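Local coordinates for ethylbenzene dehydrogenase alpha-subunit (Aromatoleum aromaticum, PDB 2IVF), which is the large molybdenum-containing subunit of a multi-subunit oxidoreductase and holds two pterin guanine dinucleotide cofactors, a molybdenum atom and an iron-sulfur cluster, at residues F186-P191 / V602-S607; V278-P283 / P290-H295; C326-L331 / W797-K802. All blocks are in the same frame, centred on the assembly; numbering follows the deposited sequence.

Contact 1: F186-P191 / V602-S607; sequences FILDAP and VYMLLS. With MD1 (phosphoric acid 4-(2-amino-4-oxo-3,4,5,6,-tetrahydro-pteridin-6-yl)-2-hydroxy-3,4-dimercapto-but-3-en-yl ester guanylate ester), chain N.
Met604 and Phe186 bury the most surface, with Val602 and Tyr603 next. Strands 186-188 and 602-606 pair in parallel within a larger mixed sheet, and Met604, Phe186 and Val602 share one face. Met604 runs out extended. Its SD stops 3.8 Å from Phe186 CZ, at the ring edge and 78° off the ring normal, a Met-aromatic contact. Behind the sulfur, Met604 CG lies alongside Leu188 CD1, 3.6 Å away. Phe186 has CG anti to its backbone N (chi1 -180°), which brings CD1 to 3.8 Å from Val602 CG1. Hydrogen bonds from Ile187 N to Val602 O and from Met604 N to Ile187 O (3.0 Å) join the strands. On the other face, Tyr603 OH donates to Asp189 OD2 at 2.5 Å. The carboxylate is met on its anti side, its plane nearly perpendicular to the phenol ring. Lys614 forms a salt bridge with OD1. Beyond Leu188 a water bridges the segments, donating to Asp189 O and Met604 O and accepting from Leu606 N. Ser607 O comes to 3.2 Å from O1B of the MD1 diphosphate. Parallel strands whose C-terminal ends lead to a dinucleotide are typical of the nucleotide-binding α/β domains of molybdopterin oxidoreductases.

Contact 2: V278-P283 / P290-H295; sequences VVVIAP and PAADLH. With MGD (2-amino-5,6-dimercapto-7-methyl-3,7,8a,9-tetrahydro-8-oxa-1,3,9,10-tetraaza-anthracen-4-one guanosine dinucleotide), chain M.
The His295 imidazole meets segment 278-283 through its edge. Val280 O lies in the ring plane, 3.4 Å from CD2. NE2 donates to Ala282 O at 2.7 Å, with the acceptor 20° out of the ring plane. The ring swings out opposite the backbone N (chi1 176°) and so reaches this carbonyl. Outside the pair, Phe285 meets the imidazole with its plane at about 60°. The second flat group is the MGD guanine. Pro283 lies over one face of it, with CD 3.3 Å from C4. At the guanine edge, Ile281 O accepts from the exocyclic N2 at 2.8 Å. Behind these groups the strands pair in parallel, through Val280 N to Leu294 O. Val278 O takes two donors, Asp293 N and Leu294 N. Asp293 OD2 in turn accepts from Val278 N at 2.9 Å, in a nearly straight bond on its anti side. The same carboxylate forms salt bridges with Arg272 and with Arg317 of the beta-subunit. Val280 CG2 rests on Ala292 CB, 3.6 Å away, while Val279 and Leu294 lie side by side on the opposite face. A parallel α/β sheet whose strand end receives the guanine is typical of the MGD-binding site in molybdopterin oxidoreductases.

Contact 3: C326-L331 / W797-K802; sequences CEQTDL and WHFDDK
Lys802 NZ and Glu327 OE2 form a salt bridge, with the two atoms 2.5 Å apart. The ammonium comes in on the syn side of the carboxylate, 34° out of its plane. It also lies 2.9 Å from Glu327 OE1, so both oxygens face the charge. The two side chains cross at about a right angle. The lysine chain bends at its second torsion (chi2 -57°), and NZ reaches back to Phe799 O. It donates to this oxygen at 2.6 Å, in the carbonyl plane.

Gln328 makes the second link. Its NE2 donates to His798 O at 3.0 Å in an almost straight bond, but from above the carbonyl plane and not on a lone pair. The same NE2 donates to Glu327 OE2 at 2.9 Å, on the anti side. OE2 is thus gripped by two donors, one from each segment. Both acceptors of NE2 lie close to the Gln328 amide plane, and OE1 accepts from Trp471 NE1. These three bonds would fix the rotation of the amide.

Further out, His798 stacks on Phe805, and its ND1 is hydrogen-bonded to Lys803 O. The imidazole end turns away from Gln328, which meets only CB and the backbone. Thr329 OG1 accepts from Leu331 N in an ST turn just after the helix.

The contact joins the C-terminal end of helix 322-328 to helix 796-800 and the residue Lys802 beyond it. Phe324, one turn before Gln328 in the same helix, packs on Phe799. Leu331, just past helix 322-328, packs on helices 401-408 and 454-467.

In the fold
Contacts 1 and 2 belong to two separate sheets, and each meets a different pterin dinucleotide, MD1 for contact 1 and MGD for contact 2. Their centres are 39 Å apart, on opposite sides of the chain's centre, and their nearest atoms are about 26 Å apart. The side chain of Ala190 in contact 1 is about 11 Å from the molybdenum atom. Along the chain, contact 2 is nested inside the loop closed by contact 1. Contact 3 has no cofactor among its partners. Its centre is 30 Å from that of contact 2 and 42 Å from that of contact 1. Its segments alternate with those of contact 1, tying a distant later part of the chain to segment 326-331.

Contact 1: F186-P191 / V602-S607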
loop_
_atom_site.group_PDB
_atom_site.type_symbol
_atom_site.label_atom_id
_atom_site.label_comp_id
_atom_site.label_asym_id
_atom_site.label_seq_id
_atom_site.Cartn_x
_atom_site.Cartn_y
_atom_site.Cartn_z
ATOM N N PHE A 186 6.664 -17.318 29.914
ATOM C CA PHE A 186 7.190 -16.874 28.629
ATOM C C PHE A 186 6.060 -16.818 27.624
ATOM O O PHE A 186 5.325 -17.791 27.474
ATOM C CB PHE A 186 8.261 -17.845 28.101
ATOM C CG PHE A 186 8.854 -17.432 26.773
ATOM C CD1 PHE A 186 9.936 -16.586 26.738
ATOM C CD2 PHE A 186 8.379 -17.958 25.571
ATOM C CE1 PHE A 186 10.497 -16.209 25.530
ATOM C CE2 PHE A 186 8.916 -17.559 24.346
ATOM C CZ PHE A 186 9.971 -16.698 24.322
ATOM N N ILE A 187 5.943 -15.681 26.931
ATOM C CA ILE A 187 4.913 -15.470 25.946
ATOM C C ILE A 187 5.548 -14.955 24.709
ATOM O O ILE A 187 6.181 -13.909 24.729
ATOM C CB ILE A 187 3.826 -14.447 26.442
ATOM C CG1 ILE A 187 3.313 -14.901 27.797
ATOM C CG2 ILE A 187 2.626 -14.313 25.444
ATOM C CD1 ILE A 187 2.319 -13.972 28.328
ATOM N N LEU A 188 5.422 -15.717 23.627
ATOM C CA LEU A 188 5.724 -15.213 22.311
ATOM C C LEU A 188 4.362 -14.835 21.766
ATOM O O LEU A 188 3.578 -15.684 21.345
ATOM C CB LEU A 188 6.383 -16.280 21.451
ATOM C CG LEU A 188 6.616 -15.936 19.984
ATOM C CD1 LEU A 188 7.251 -14.544 19.791
ATOM C CD2 LEU A 188 7.484 -17.051 19.350
ATOM N N ASP A 189 4.072 -13.556 21.797
ATOM C CA ASP A 189 2.702 -13.104 21.569
ATOM C C ASP A 189 2.426 -13.031 20.091
ATOM O O ASP A 189 2.843 -12.088 19.449
ATOM C CB ASP A 189 2.560 -11.743 22.202
ATOM C CG ASP A 189 1.136 -11.215 22.162
ATOM O OD1 ASP A 189 0.250 -11.906 21.589
ATOM O OD2 ASP A 189 0.918 -10.110 22.711
ATOM N N ALA A 190 1.713 -14.011 19.563
ATOM C CA ALA A 190 1.048 -13.884 18.270
ATOM C C ALA A 190 2.013 -13.358 17.184
ATOM O O ALA A 190 1.692 -12.403 16.470
ATOM C CB ALA A 190 -0.266 -12.960 18.389
ATOM N N PRO A 191 3.188 -14.015 17.004
ATOM C CA PRO A 191 4.063 -13.490 15.951
ATOM C C PRO A 191 3.457 -13.720 14.588
ATOM O O PRO A 191 2.885 -14.803 14.338
ATOM C CB PRO A 191 5.341 -14.351 16.088
ATOM C CG PRO A 191 4.863 -15.595 16.680
ATOM C CD PRO A 191 3.749 -15.217 17.613
ATOM N N VAL A 602 8.244 -12.846 30.808
ATOM C CA VAL A 602 9.106 -12.625 29.638
ATOM C C VAL A 602 8.266 -12.609 28.371
ATOM O O VAL A 602 7.477 -13.515 28.103
ATOM C CB VAL A 602 10.229 -13.664 29.570
ATOM C CG1 VAL A 602 11.148 -13.399 28.366
ATOM C CG2 VAL A 602 11.011 -13.635 30.839
ATOM N N TYR A 603 8.457 -11.560 27.577
ATOM C CA TYR A 603 7.562 -11.267 26.498
ATOM C C TYR A 603 8.395 -10.996 25.310
ATOM O O TYR A 603 9.221 -10.113 25.346
ATOM C CB TYR A 603 6.718 -10.056 26.858
ATOM C CG TYR A 603 5.716 -9.678 25.828
ATOM C CD1 TYR A 603 6.066 -8.825 24.765
ATOM C CD2 TYR A 603 4.406 -10.142 25.900
ATOM C CE1 TYR A 603 5.133 -8.456 23.836
ATOM C CE2 TYR A 603 3.468 -9.758 24.979
ATOM C CZ TYR A 603 3.830 -8.927 23.955
ATOM O OH TYR A 603 2.893 -8.566 23.024
ATOM N N MET A 604 8.191 -11.790 24.262
ATOM C CA MET A 604 8.983 -11.695 23.060
ATOM C C MET A 604 8.174 -11.052 21.944
ATOM O O MET A 604 7.087 -11.512 21.607
ATOM C CB MET A 604 9.420 -13.088 22.635
ATOM C CG MET A 604 10.143 -13.154 21.349
ATOM S SD MET A 604 10.836 -14.784 21.185
ATOM C CE MET A 604 11.403 -14.774 19.493
ATOM N N LEU A 605 8.725 -9.976 21.390
ATOM C CA LEU A 605 8.154 -9.282 20.224
ATOM C C LEU A 605 8.881 -9.769 18.985
ATOM O O LEU A 605 10.103 -9.598 18.860
ATOM C CB LEU A 605 8.327 -7.771 20.365
ATOM C CG LEU A 605 7.533 -7.039 21.436
ATOM C CD1 LEU A 605 8.217 -5.720 21.799
ATOM C CD2 LEU A 605 6.127 -6.799 20.898
ATOM N N LEU A 606 8.141 -10.409 18.089
ATOM C CA LEU A 606 8.658 -10.904 16.828
ATOM C C LEU A 606 7.509 -10.808 15.839
ATOM O O LEU A 606 6.427 -11.378 16.088
ATOM C CB LEU A 606 9.110 -12.350 16.956
ATOM C CG LEU A 606 9.437 -13.048 15.626
ATOM C CD1 LEU A 606 10.667 -12.411 14.910
ATOM C CD2 LEU A 606 9.654 -14.557 15.930
ATOM N N SER A 607 7.703 -10.029 14.787
ATOM C CA SER A 607 6.656 -9.796 13.783
ATOM C C SER A 607 5.290 -9.471 14.438
ATOM O O SER A 607 4.219 -9.955 14.027
ATOM C CB SER A 607 6.559 -10.974 12.816
ATOM O OG SER A 607 7.850 -11.284 12.310
HETATM P PB MD1 N . 1.536 -6.696 13.233
HETATM O O3B MD1 N . 2.161 -5.608 12.269
HETATM O O1B MD1 N . 1.963 -8.025 12.724
HETATM O O2B MD1 N . 1.632 -6.319 14.661
HETATM O O3A MD1 N . -0.006 -6.550 12.892
HETATM C C10 MD1 N . -0.654 -7.312 11.851
HETATM C C11 MD1 N . -2.050 -6.714 11.773
HETATM O O11 MD1 N . -1.852 -5.468 11.022
HETATM C C12 MD1 N . -2.960 -7.610 10.977
HETATM S S12 MD1 N . -2.351 -8.846 9.964
HETATM C C13 MD1 N . -4.319 -7.425 10.979
HETATM S S13 MD1 N . -5.362 -8.378 10.056
HETATM C C14 MD1 N . -4.984 -6.395 11.811
HETATM N N15 MD1 N . -5.744 -5.381 11.162
HETATM C C16 MD1 N . -6.274 -4.329 11.863
HETATM C C15 MD1 N . -7.099 -3.459 11.175
HETATM O O14 MD1 N . -7.365 -3.628 9.955
HETATM N N17 MD1 N . -7.529 -2.392 11.896
HETATM C C17 MD1 N . -7.218 -2.240 13.248
HETATM N N16 MD1 N . -7.717 -1.173 13.856
HETATM N N18 MD1 N . -6.452 -3.133 13.894
HETATM C C20 MD1 N . -5.991 -4.166 13.221
HETATM N N8 MD1 N . -5.259 -5.100 13.882
HETATM C C7 MD1 N . -4.626 -6.236 13.268
HETATM P PA MD1 N . 3.300 -4.488 12.464
HETATM O O1A MD1 N . 3.815 -4.221 11.087
HETATM O O2A MD1 N . 2.695 -3.350 13.193
HETATM O "O5'" MD1 N . 4.425 -5.138 13.362
HETATM C "C5'" MD1 N . 5.222 -6.143 12.744
HETATM C "C4'" MD1 N . 6.648 -5.845 12.963
HETATM O "O4'" MD1 N . 7.317 -6.814 12.165
HETATM C "C1'" MD1 N . 8.540 -6.179 11.789
HETATM N N9 MD1 N . 9.219 -6.800 10.644
HETATM C C4 MD1 N . 10.301 -7.555 10.766
HETATM N N3 MD1 N . 10.971 -7.929 11.882
HETATM C C2 MD1 N . 12.044 -8.715 11.786
HETATM N N2 MD1 N . 12.715 -9.109 12.901
HETATM N N1 MD1 N . 12.489 -9.057 10.524
HETATM C C6 MD1 N . 11.859 -8.711 9.353
HETATM O O6 MD1 N . 12.300 -9.129 8.283
HETATM C C5 MD1 N . 10.701 -7.927 9.472
HETATM N N7 MD1 N . 9.849 -7.378 8.613
HETATM C C8 MD1 N . 8.950 -6.707 9.338
HETATM C "C2'" MD1 N . 8.138 -4.752 11.428
HETATM O "O2'" MD1 N . 9.223 -3.798 11.536
HETATM C "C3'" MD1 N . 6.966 -4.464 12.377
HETATM O "O3'" MD1 N . 7.338 -3.552 13.443
HETATM O O HOH W 1 5.420 -11.063 19.530
#

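Contact 2: V278-P283 / P290-H295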
loop_
_atom_site.group_PDB
_atom_site.type_symbol
_atom_site.label_atom_id
_atom_site.label_comp_id
_atom_site.label_asym_id
_atom_site.label_seq_id
_atom_site.Cartn_x
_atom_site.Cartn_y
_atom_site.Cartn_z
ATOM N N VAL A 278 -19.235 -5.938 -11.496
ATOM C CA VAL A 278 -18.443 -5.788 -10.267
ATOM C C VAL A 278 -19.177 -4.912 -9.295
ATOM O O VAL A 278 -19.535 -3.762 -9.593
ATOM C CB VAL A 278 -17.041 -5.228 -10.566
ATOM C CG1 VAL A 278 -16.287 -4.912 -9.263
ATOM C CG2 VAL A 278 -16.251 -6.217 -11.541
ATOM N N VAL A 279 -19.367 -5.475 -8.116
ATOM C CA VAL A 279 -20.075 -4.851 -7.046
ATOM C C VAL A 279 -19.153 -4.692 -5.830
ATOM O O VAL A 279 -18.507 -5.652 -5.401
ATOM C CB VAL A 279 -21.275 -5.646 -6.617
ATOM C CG1 VAL A 279 -22.021 -4.866 -5.513
ATOM C CG2 VAL A 279 -22.136 -5.994 -7.888
ATOM N N VAL A 280 -19.101 -3.482 -5.283
ATOM C CA VAL A 280 -18.352 -3.230 -4.043
ATOM C C VAL A 280 -19.378 -2.959 -2.997
ATOM O O VAL A 280 -20.164 -2.023 -3.145
ATOM C CB VAL A 280 -17.338 -2.050 -4.166
ATOM C CG1 VAL A 280 -16.779 -1.636 -2.823
ATOM C CG2 VAL A 280 -16.174 -2.414 -5.143
ATOM N N ILE A 281 -19.413 -3.826 -1.981
ATOM C CA ILE A 281 -20.274 -3.629 -0.822
ATOM C C ILE A 281 -19.372 -3.026 0.258
ATOM O O ILE A 281 -18.457 -3.687 0.781
ATOM C CB ILE A 281 -20.909 -4.937 -0.315
ATOM C CG1 ILE A 281 -21.624 -5.664 -1.432
ATOM C CG2 ILE A 281 -21.869 -4.621 0.858
ATOM C CD1 ILE A 281 -22.146 -7.045 -1.022
ATOM N N ALA A 282 -19.604 -1.747 0.551
ATOM C CA ALA A 282 -18.787 -0.998 1.480
ATOM C C ALA A 282 -19.643 0.147 2.009
ATOM O O ALA A 282 -20.438 0.732 1.251
ATOM C CB ALA A 282 -17.526 -0.433 0.798
ATOM N N PRO A 283 -19.405 0.545 3.241
ATOM C CA PRO A 283 -20.147 1.700 3.739
ATOM C C PRO A 283 -19.740 2.967 3.008
ATOM O O PRO A 283 -20.614 3.756 2.632
ATOM C CB PRO A 283 -19.821 1.742 5.228
ATOM C CG PRO A 283 -18.782 0.765 5.448
ATOM C CD PRO A 283 -18.549 -0.069 4.250
ATOM N N PRO A 290 -13.278 2.352 -8.261
ATOM C CA PRO A 290 -12.977 2.612 -9.681
ATOM C C PRO A 290 -13.107 1.416 -10.593
ATOM O O PRO A 290 -13.285 1.594 -11.805
ATOM C CB PRO A 290 -11.514 3.046 -9.639
ATOM C CG PRO A 290 -11.395 3.685 -8.246
ATOM C CD PRO A 290 -12.168 2.756 -7.389
ATOM N N ALA A 291 -12.977 0.222 -10.024
ATOM C CA ALA A 291 -13.279 -1.006 -10.746
ATOM C C ALA A 291 -14.729 -1.505 -10.663
ATOM O O ALA A 291 -15.038 -2.554 -11.214
ATOM C CB ALA A 291 -12.324 -2.109 -10.303
ATOM N N ALA A 292 -15.613 -0.761 -10.010
ATOM C CA ALA A 292 -16.950 -1.262 -9.729
ATOM C C ALA A 292 -18.026 -0.671 -10.631
ATOM O O ALA A 292 -18.025 0.527 -10.948
ATOM C CB ALA A 292 -17.304 -1.017 -8.267
ATOM N N ASP A 293 -18.956 -1.528 -11.027
ATOM C CA ASP A 293 -20.207 -1.108 -11.657
ATOM C C ASP A 293 -21.212 -0.546 -10.650
ATOM O O ASP A 293 -22.031 0.314 -10.977
ATOM C CB ASP A 293 -20.818 -2.268 -12.430
ATOM C CG ASP A 293 -19.936 -2.734 -13.551
ATOM O OD1 ASP A 293 -19.620 -1.914 -14.450
ATOM O OD2 ASP A 293 -19.543 -3.909 -13.511
ATOM N N LEU A 294 -21.158 -1.060 -9.430
ATOM C CA LEU A 294 -22.115 -0.771 -8.410
ATOM C C LEU A 294 -21.408 -0.666 -7.115
ATOM O O LEU A 294 -20.518 -1.459 -6.806
ATOM C CB LEU A 294 -23.114 -1.938 -8.283
ATOM C CG LEU A 294 -24.176 -2.063 -9.401
ATOM C CD1 LEU A 294 -24.940 -3.372 -9.237
ATOM C CD2 LEU A 294 -25.123 -0.891 -9.294
ATOM N N HIS A 295 -21.811 0.323 -6.370
ATOM C CA HIS A 295 -21.537 0.421 -4.954
ATOM C C HIS A 295 -22.797 0.138 -4.173
ATOM O O HIS A 295 -23.854 0.810 -4.355
ATOM C CB HIS A 295 -21.049 1.846 -4.654
ATOM C CG HIS A 295 -20.824 2.100 -3.220
ATOM N ND1 HIS A 295 -21.124 3.312 -2.649
ATOM C CD2 HIS A 295 -20.408 1.288 -2.207
ATOM C CE1 HIS A 295 -20.838 3.259 -1.357
ATOM N NE2 HIS A 295 -20.374 2.053 -1.073
HETATM P PB MGD M . -9.667 -4.350 4.912
HETATM O O1B MGD M . -8.489 -3.545 4.489
HETATM O O2B MGD M . -9.954 -4.342 6.370
HETATM O O3B MGD M . -9.663 -5.863 4.466
HETATM O O3A MGD M . -7.368 -6.437 3.520
HETATM P PA MGD M . -8.927 -6.617 3.229
HETATM O O1A MGD M . -9.163 -5.978 1.930
HETATM O O2A MGD M . -9.307 -8.008 3.390
HETATM O "O5'" MGD M . -10.983 -3.827 4.149
HETATM C "C5'" MGD M . -11.309 -2.431 4.196
HETATM C "C4'" MGD M . -12.733 -2.210 3.692
HETATM O "O4'" MGD M . -13.664 -2.758 4.614
HETATM C "C3'" MGD M . -12.923 -0.718 3.834
HETATM O "O3'" MGD M . -12.577 -0.134 2.584
HETATM C "C2'" MGD M . -14.420 -0.595 4.143
HETATM O "O2'" MGD M . -15.091 0.052 3.045
HETATM C "C1'" MGD M . -14.878 -2.054 4.307
HETATM N N9 MGD M . -15.808 -2.143 5.457
HETATM C C8 MGD M . -15.612 -1.744 6.723
HETATM N N7 MGD M . -16.673 -2.039 7.483
HETATM C C5 MGD M . -17.559 -2.661 6.663
HETATM C C6 MGD M . -18.837 -3.187 6.790
HETATM O O6 MGD M . -19.510 -3.175 7.828
HETATM N N1 MGD M . -19.412 -3.766 5.655
HETATM C C2 MGD M . -18.804 -3.827 4.392
HETATM N N2 MGD M . -19.462 -4.405 3.329
HETATM N N3 MGD M . -17.561 -3.335 4.298
HETATM C C4 MGD M . -16.967 -2.748 5.383
HETATM C C10 MGD M . -6.794 -6.906 4.685
HETATM C C11 MGD M . -5.543 -7.669 4.326
HETATM O O11 MGD M . -4.720 -6.821 3.634
HETATM C C12 MGD M . -4.825 -8.323 5.515
HETATM S S12 MGD M . -5.707 -8.969 6.892
HETATM C C13 MGD M . -3.455 -8.414 5.509
HETATM S S13 MGD M . -2.651 -9.176 6.838
HETATM C C14 MGD M . -2.660 -7.846 4.385
HETATM N N15 MGD M . -2.150 -6.525 4.852
HETATM C C16 MGD M . -1.892 -5.477 3.947
HETATM C C17 MGD M . -1.288 -4.302 4.315
HETATM O O17 MGD M . -0.949 -4.086 5.503
HETATM N N18 MGD M . -1.087 -3.324 3.321
HETATM C C19 MGD M . -1.442 -3.505 2.021
HETATM N N19 MGD M . -1.207 -2.500 1.153
HETATM N N20 MGD M . -2.063 -4.652 1.708
HETATM C C21 MGD M . -2.257 -5.624 2.613
HETATM N N22 MGD M . -2.892 -6.808 2.252
HETATM C C23 MGD M . -3.622 -7.616 3.185
#

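Contact 3: C326-L331 / W797-K802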
loop_
_atom_site.group_PDB
_atom_site.type_symbol
_atom_site.label_atom_id
_atom_site.label_comp_id
_atom_site.label_asym_id
_atom_site.label_seq_id
_atom_site.Cartn_x
_atom_site.Cartn_y
_atom_site.Cartn_z
ATOM N N CYS A 326 -31.354 -28.394 -1.624
ATOM C CA CYS A 326 -31.785 -29.662 -1.063
ATOM C C CYS A 326 -30.640 -30.611 -0.847
ATOM O O CYS A 326 -30.661 -31.421 0.057
ATOM C CB CYS A 326 -32.829 -30.269 -1.980
ATOM S SG CYS A 326 -34.433 -29.495 -1.752
ATOM N N GLU A 327 -29.609 -30.494 -1.657
ATOM C CA GLU A 327 -28.489 -31.433 -1.560
ATOM C C GLU A 327 -27.426 -30.946 -0.584
ATOM O O GLU A 327 -26.924 -31.731 0.240
ATOM C CB GLU A 327 -27.927 -31.651 -2.972
ATOM C CG GLU A 327 -26.590 -32.314 -3.111
ATOM C CD GLU A 327 -26.113 -32.217 -4.558
ATOM O OE1 GLU A 327 -26.671 -32.970 -5.400
ATOM O OE2 GLU A 327 -25.223 -31.374 -4.848
ATOM N N GLN A 328 -27.095 -29.661 -0.659
ATOM C CA GLN A 328 -25.889 -29.134 -0.081
ATOM C C GLN A 328 -26.060 -28.629 1.327
ATOM O O GLN A 328 -25.074 -28.468 2.024
ATOM C CB GLN A 328 -25.323 -27.983 -0.937
ATOM C CG GLN A 328 -24.835 -28.349 -2.324
ATOM C CD GLN A 328 -23.503 -29.080 -2.283
ATOM O OE1 GLN A 328 -22.554 -28.605 -1.674
ATOM N NE2 GLN A 328 -23.444 -30.254 -2.900
ATOM N N THR A 329 -27.299 -28.373 1.744
ATOM C CA THR A 329 -27.539 -27.587 2.945
ATOM C C THR A 329 -28.547 -28.221 3.878
ATOM O O THR A 329 -29.140 -29.245 3.570
ATOM C CB THR A 329 -28.071 -26.177 2.623
ATOM O OG1 THR A 329 -29.467 -26.288 2.320
ATOM C CG2 THR A 329 -27.308 -25.524 1.466
ATOM N N ASP A 330 -28.697 -27.583 5.040
ATOM C CA ASP A 330 -29.626 -28.026 6.043
ATOM C C ASP A 330 -31.017 -27.475 5.784
ATOM O O ASP A 330 -31.923 -27.776 6.539
ATOM C CB ASP A 330 -29.136 -27.689 7.456
ATOM C CG ASP A 330 -29.098 -26.201 7.757
ATOM O OD1 ASP A 330 -29.046 -25.383 6.802
ATOM O OD2 ASP A 330 -29.111 -25.859 8.976
ATOM N N LEU A 331 -31.199 -26.704 4.705
ATOM C CA LEU A 331 -32.506 -26.101 4.454
ATOM C C LEU A 331 -33.662 -27.116 4.398
ATOM O O LEU A 331 -34.758 -26.814 4.837
ATOM C CB LEU A 331 -32.497 -25.173 3.216
ATOM C CG LEU A 331 -31.584 -23.939 3.209
ATOM C CD1 LEU A 331 -32.120 -22.952 2.165
ATOM C CD2 LEU A 331 -31.427 -23.287 4.541
ATOM N N TRP A 797 -15.350 -30.819 -4.236
ATOM C CA TRP A 797 -15.680 -32.168 -3.723
ATOM C C TRP A 797 -17.097 -32.222 -3.146
ATOM O O TRP A 797 -17.816 -33.245 -3.249
ATOM C CB TRP A 797 -14.673 -32.596 -2.658
ATOM C CG TRP A 797 -13.276 -32.697 -3.137
ATOM C CD1 TRP A 797 -12.861 -32.877 -4.425
ATOM C CD2 TRP A 797 -12.098 -32.700 -2.333
ATOM N NE1 TRP A 797 -11.493 -32.925 -4.483
ATOM C CE2 TRP A 797 -10.989 -32.825 -3.218
ATOM C CE3 TRP A 797 -11.863 -32.626 -0.956
ATOM C CZ2 TRP A 797 -9.675 -32.882 -2.768
ATOM C CZ3 TRP A 797 -10.543 -32.661 -0.507
ATOM C CH2 TRP A 797 -9.468 -32.752 -1.417
ATOM N N HIS A 798 -17.495 -31.144 -2.492
ATOM C CA HIS A 798 -18.851 -31.064 -1.987
ATOM C C HIS A 798 -19.863 -31.095 -3.118
ATOM O O HIS A 798 -20.849 -31.836 -3.049
ATOM C CB HIS A 798 -19.051 -29.853 -1.078
ATOM C CG HIS A 798 -18.069 -29.809 0.057
ATOM N ND1 HIS A 798 -17.981 -30.811 0.991
ATOM C CD2 HIS A 798 -17.112 -28.905 0.377
ATOM C CE1 HIS A 798 -17.023 -30.517 1.859
ATOM N NE2 HIS A 798 -16.479 -29.362 1.506
ATOM N N PHE A 799 -19.618 -30.333 -4.163
ATOM C CA PHE A 799 -20.573 -30.267 -5.269
ATOM C C PHE A 799 -20.506 -31.439 -6.247
ATOM O O PHE A 799 -21.533 -32.129 -6.468
ATOM C CB PHE A 799 -20.451 -28.927 -6.004
ATOM C CG PHE A 799 -21.344 -28.834 -7.173
ATOM C CD1 PHE A 799 -22.714 -28.774 -6.994
ATOM C CD2 PHE A 799 -20.817 -28.834 -8.467
ATOM C CE1 PHE A 799 -23.576 -28.721 -8.089
ATOM C CE2 PHE A 799 -21.657 -28.776 -9.572
ATOM C CZ PHE A 799 -23.044 -28.734 -9.387
ATOM N N ASP A 800 -19.339 -31.684 -6.842
ATOM C CA ASP A 800 -19.171 -32.801 -7.815
ATOM C C ASP A 800 -19.295 -34.154 -7.173
ATOM O O ASP A 800 -19.888 -35.056 -7.737
ATOM C CB ASP A 800 -17.796 -32.756 -8.518
ATOM C CG ASP A 800 -17.735 -31.709 -9.643
ATOM O OD1 ASP A 800 -18.803 -31.191 -10.045
ATOM O OD2 ASP A 800 -16.629 -31.412 -10.135
ATOM N N ASP A 801 -18.651 -34.317 -6.030
ATOM C CA ASP A 801 -18.505 -35.612 -5.392
ATOM C C ASP A 801 -19.532 -35.875 -4.301
ATOM O O ASP A 801 -19.623 -36.971 -3.762
ATOM C CB ASP A 801 -17.083 -35.746 -4.807
ATOM C CG ASP A 801 -16.026 -35.884 -5.888
ATOM O OD1 ASP A 801 -16.424 -36.166 -7.038
ATOM O OD2 ASP A 801 -14.827 -35.716 -5.560
ATOM N N LYS A 802 -20.265 -34.840 -3.942
ATOM C CA LYS A 802 -21.280 -34.918 -2.920
ATOM C C LYS A 802 -20.680 -35.235 -1.565
ATOM O O LYS A 802 -21.309 -35.883 -0.742
ATOM C CB LYS A 802 -22.373 -35.906 -3.305
ATOM C CG LYS A 802 -22.908 -35.701 -4.708
ATOM C CD LYS A 802 -23.465 -34.309 -4.950
ATOM C CE LYS A 802 -23.718 -34.075 -6.456
ATOM N NZ LYS A 802 -24.108 -32.664 -6.716
#